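Local coordinates for protein chlorella virus DNA ligase-adenylate (Chlorella virus, PDB 1FVI) that probably seals nicks in DNA as an ATP-dependent ligase, and is captured here as the covalent AMP adduct, at residues A72-Q75 and D76-A80; R111-D114 and M115-Y118. The protein carries 1 engineered substitution. All coordinates share one frame; numbering follows the deposited sequence.

Contact 1. Residues A72-Q75 and D76-A80; sequences ATFQ and DTTSA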
loop_
_atom_site.group_PDB
_atom_site.type_symbol
_atom_site.label_atom_id
_atom_site.label_comp_id
_atom_site.label_asym_id
_atom_site.label_seq_id
_atom_site.Cartn_x
_atom_site.Cartn_y
_atom_site.Cartn_z
ATOM N N ALA A 72 -5.749 11.236 0.128
ATOM C CA ALA A 72 -6.654 11.639 -0.941
ATOM C C ALA A 72 -7.157 10.426 -1.710
ATOM O O ALA A 72 -6.671 9.302 -1.518
ATOM C CB ALA A 72 -5.945 12.596 -1.892
ATOM N N THR A 73 -8.124 10.663 -2.593
ATOM C CA THR A 73 -8.676 9.588 -3.407
ATOM C C THR A 73 -7.789 9.340 -4.622
ATOM O O THR A 73 -6.989 10.205 -5.004
ATOM C CB THR A 73 -10.099 9.900 -3.903
ATOM O OG1 THR A 73 -10.085 11.088 -4.707
ATOM C CG2 THR A 73 -11.063 10.056 -2.717
ATOM N N PHE A 74 -7.955 8.168 -5.237
ATOM C CA PHE A 74 -7.179 7.796 -6.411
ATOM C C PHE A 74 -7.388 8.763 -7.565
ATOM O O PHE A 74 -6.451 9.052 -8.315
ATOM C CB PHE A 74 -7.513 6.376 -6.869
ATOM C CG PHE A 74 -6.723 5.934 -8.067
ATOM C CD1 PHE A 74 -5.338 5.778 -7.983
ATOM C CD2 PHE A 74 -7.356 5.701 -9.285
ATOM C CE1 PHE A 74 -4.595 5.397 -9.094
ATOM C CE2 PHE A 74 -6.613 5.315 -10.419
ATOM C CZ PHE A 74 -5.237 5.164 -10.318
ATOM N N GLN A 75 -8.616 9.260 -7.707
ATOM C CA GLN A 75 -8.927 10.203 -8.775
ATOM C C GLN A 75 -8.261 11.561 -8.541
ATOM O O GLN A 75 -7.972 12.293 -9.487
ATOM C CB GLN A 75 -10.444 10.344 -8.965
ATOM C CG GLN A 75 -11.232 10.654 -7.698
ATOM C CD GLN A 75 -12.744 10.627 -7.916
ATOM O OE1 GLN A 75 -13.260 9.811 -8.683
ATOM N NE2 GLN A 75 -13.457 11.515 -7.230
ATOM N N ASP A 76 -8.000 11.884 -7.283
ATOM C CA ASP A 76 -7.353 13.147 -6.964
ATOM C C ASP A 76 -5.884 13.024 -7.317
ATOM O O ASP A 76 -5.332 13.858 -8.033
ATOM C CB ASP A 76 -7.527 13.473 -5.483
ATOM C CG ASP A 76 -8.960 13.855 -5.134
ATOM O OD1 ASP A 76 -9.648 14.473 -5.988
ATOM O OD2 ASP A 76 -9.386 13.541 -3.995
ATOM N N THR A 77 -5.274 11.947 -6.824
ATOM C CA THR A 77 -3.875 11.641 -7.085
ATOM C C THR A 77 -3.642 11.624 -8.600
ATOM O O THR A 77 -2.723 12.259 -9.096
ATOM C CB THR A 77 -3.502 10.252 -6.501
ATOM O OG1 THR A 77 -3.545 10.295 -5.071
ATOM C CG2 THR A 77 -2.105 9.822 -6.956
ATOM N N THR A 78 -4.511 10.923 -9.325
ATOM C CA THR A 78 -4.408 10.810 -10.775
ATOM C C THR A 78 -4.345 12.147 -11.506
ATOM O O THR A 78 -3.535 12.320 -12.407
ATOM C CB THR A 78 -5.576 9.996 -11.351
ATOM O OG1 THR A 78 -5.567 8.679 -10.787
ATOM C CG2 THR A 78 -5.460 9.904 -12.863
ATOM N N SER A 79 -5.195 13.087 -11.107
ATOM C CA SER A 79 -5.244 14.396 -11.738
ATOM C C SER A 79 -4.087 15.290 -11.327
ATOM O O SER A 79 -3.669 16.152 -12.093
ATOM C CB SER A 79 -6.573 15.088 -11.440
ATOM O OG SER A 79 -6.850 15.062 -10.051
ATOM N N ALA A 80 -3.574 15.110 -10.118
ATOM C CA ALA A 80 -2.445 15.924 -9.669
ATOM C C ALA A 80 -1.162 15.511 -10.410
ATOM O O ALA A 80 -0.407 16.354 -10.888
ATOM C CB ALA A 80 -2.263 15.780 -8.161
HETATM O O HOH W 1 -4.110 8.968 -2.838
#
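The chain enters helix 74-82 at T73, and the first turn closes where T77 N donates to T73 O at 3.0 Å in a nearly straight bond (174°). One step on, T78 N bonds F74 O, while the bond from S79 N to Q75 O is weak.

T73 and D76 form a capping box, whose two halves are both weak: D76 N bonds T73 OG1, and T73 N bonds D76 OD2. In addition the hydroxyl of T73 donates to D76 OD2 at 2.6 Å, meeting it from above the carboxylate plane (83° out of it). T73 OG1 sits between its own N and carbonyl carbon (chi1 60°), which leaves it facing the first turn of the helix.

F74 O accepts a second hydrogen bond, from T78 OG1, at 2.7 Å, and the two donors of T78 approach this oxygen from opposite faces of the carbonyl plane. The T78 hydroxyl oxygen also stands 3.5 Å above the centre of the F74 ring, over one face. A water joins A72 O to T77 OG1, which is also hydrogen-bonded to I69 N, earlier in the chain.

The box thus holds the D76 amide only weakly, and the short hydroxyl-carboxylate bond is the firmer link; the D76 carboxylate, set beside this N-terminus, would probably be stabilised as the anion.

Contact 2. Residues R111-D114 and M115-Y118; sequences RVED and MKNY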
loop_
_atom_site.group_PDB
_atom_site.type_symbol
_atom_site.label_atom_id
_atom_site.label_comp_id
_atom_site.label_asym_id
_atom_site.label_seq_id
_atom_site.Cartn_x
_atom_site.Cartn_y
_atom_site.Cartn_z
ATOM N N ARG A 111 19.015 -5.387 -5.014
ATOM C CA ARG A 111 18.642 -4.059 -5.498
ATOM C C ARG A 111 18.022 -3.290 -4.324
ATOM O O ARG A 111 18.214 -2.093 -4.198
ATOM C CB ARG A 111 17.657 -4.155 -6.675
ATOM C CG ARG A 111 18.202 -4.957 -7.873
ATOM C CD ARG A 111 17.406 -4.741 -9.158
ATOM N NE ARG A 111 15.975 -4.994 -9.013
ATOM C CZ ARG A 111 15.391 -6.181 -9.160
ATOM N NH1 ARG A 111 16.106 -7.254 -9.463
ATOM N NH2 ARG A 111 14.081 -6.298 -8.986
ATOM N N VAL A 112 17.285 -3.991 -3.465
ATOM C CA VAL A 112 16.671 -3.372 -2.300
ATOM C C VAL A 112 17.773 -2.864 -1.371
ATOM O O VAL A 112 17.658 -1.775 -0.806
ATOM C CB VAL A 112 15.763 -4.362 -1.538
ATOM C CG1 VAL A 112 15.327 -3.768 -0.200
ATOM C CG2 VAL A 112 14.547 -4.695 -2.378
ATOM N N GLU A 113 18.843 -3.647 -1.237
ATOM C CA GLU A 113 19.977 -3.266 -0.406
ATOM C C GLU A 113 20.677 -2.039 -0.989
ATOM O O GLU A 113 21.221 -1.220 -0.254
ATOM C CB GLU A 113 20.954 -4.425 -0.296
ATOM C CG GLU A 113 22.080 -4.182 0.683
ATOM C CD GLU A 113 21.601 -3.996 2.106
ATOM O OE1 GLU A 113 22.303 -3.280 2.853
ATOM O OE2 GLU A 113 20.543 -4.565 2.481
ATOM N N ASP A 114 20.676 -1.929 -2.316
ATOM C CA ASP A 114 21.252 -0.764 -2.986
ATOM C C ASP A 114 20.459 0.490 -2.568
ATOM O O ASP A 114 21.040 1.535 -2.247
ATOM C CB ASP A 114 21.166 -0.904 -4.513
ATOM C CG ASP A 114 22.261 -1.781 -5.098
ATOM O OD1 ASP A 114 23.271 -2.071 -4.418
ATOM O OD2 ASP A 114 22.108 -2.173 -6.270
ATOM N N MET A 115 19.129 0.381 -2.606
ATOM C CA MET A 115 18.234 1.476 -2.224
ATOM C C MET A 115 18.511 1.851 -0.782
ATOM O O MET A 115 18.647 3.027 -0.459
ATOM C CB MET A 115 16.760 1.053 -2.373
ATOM C CG MET A 115 15.734 1.972 -1.665
ATOM S SD MET A 115 13.967 1.564 -1.988
ATOM C CE MET A 115 13.800 -0.031 -1.141
ATOM N N LYS A 116 18.628 0.842 0.077
ATOM C CA LYS A 116 18.878 1.079 1.493
ATOM C C LYS A 116 20.170 1.847 1.719
ATOM O O LYS A 116 20.185 2.845 2.462
ATOM C CB LYS A 116 18.906 -0.240 2.269
ATOM C CG LYS A 116 17.549 -0.880 2.443
ATOM C CD LYS A 116 17.648 -2.173 3.227
ATOM C CE LYS A 116 18.118 -1.915 4.651
ATOM N NZ LYS A 116 18.287 -3.175 5.427
ATOM N N ASN A 117 21.233 1.397 1.046
ATOM C CA ASN A 117 22.542 2.026 1.156
ATOM C C ASN A 117 22.557 3.434 0.598
ATOM O O ASN A 117 23.158 4.332 1.196
ATOM C CB ASN A 117 23.627 1.176 0.502
ATOM C CG ASN A 117 24.016 -0.017 1.355
ATOM O OD1 ASN A 117 23.865 -1.168 0.940
ATOM N ND2 ASN A 117 24.512 0.253 2.562
ATOM N N TYR A 118 21.854 3.646 -0.510
ATOM C CA TYR A 118 21.805 4.974 -1.101
ATOM C C TYR A 118 21.224 5.926 -0.060
ATOM O O TYR A 118 21.763 7.014 0.153
ATOM C CB TYR A 118 20.957 4.977 -2.380
ATOM C CG TYR A 118 20.919 6.310 -3.070
ATOM C CD1 TYR A 118 21.849 6.627 -4.060
ATOM C CD2 TYR A 118 19.980 7.273 -2.712
ATOM C CE1 TYR A 118 21.846 7.873 -4.673
ATOM C CE2 TYR A 118 19.963 8.521 -3.314
ATOM C CZ TYR A 118 20.899 8.816 -4.294
ATOM O OH TYR A 118 20.879 10.045 -4.902
HETATM O O HOH W 2 20.484 -5.166 5.576
#
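K116 N donates to V112 O at 2.9 Å, one of four successive i to i+4 bonds in helix 108-121, the crossover helix of a beta-alpha-beta unit with strands 92-99 and 131-135. R111, E113 and D114 offer their carbonyls in the same way to M115, N117 and Y118, and the N-H...O angles stay between 156° and 162°.

On the outer side of the helix, the E113 and K116 side chains bend toward one another. E113 turns at chi2 and K116 at chi3, which lays K116 CD 3.8 Å from E113 OE2. Their charged ends form a long salt bridge, with NZ of K116 4.0 Å from OE2 of E113. A water closes the gap, accepting from K116 NZ at 3.0 Å and donating to E113 OE2 at 3.2 Å, so part of the attraction passes through solvent.

Facing the rest of the domain, M115 packs on W96 of strand 92-99, while V112 meets P138. Y118 reaches W96 and Y99 of that strand and stacks on the ring of H122. The polar ends of R111 and D114 are held from outside this stretch, R111 by a salt bridge to D98 and a hydrogen bond to K106 O, D114 by a salt bridge with the side chain of K106, which ties the strand and the segment leading into the helix to its first turns.

V112 and M115 run alongside each other and meet through apolar carbons. M115 carries its CG anti to the backbone N (chi1 165°) and bends at its last torsion, which leaves the methyl CE 4.1 Å from V112 CG1.

In the fold
From the N terminus, the chain completes strand 63-68 and reaches contact 1, where helix 74-82 starts and places T77 and T78 against I30 of strand 30-34. It then runs through strand 92-99 and on to contact 2 in helix 108-121, before strand 131-135 closes the beta-alpha-beta unit. Both contacts are local and neither closes a long loop; they follow in series, neither nested nor crossed. The nearest atoms of contact 1 and contact 2 are about 19 Å apart. The two helices belong to the ATP-dependent ligase domain and flank strands of one mixed sheet. AMP lies about 8 Å from the side chain of F74 and about 9 Å from that of R111.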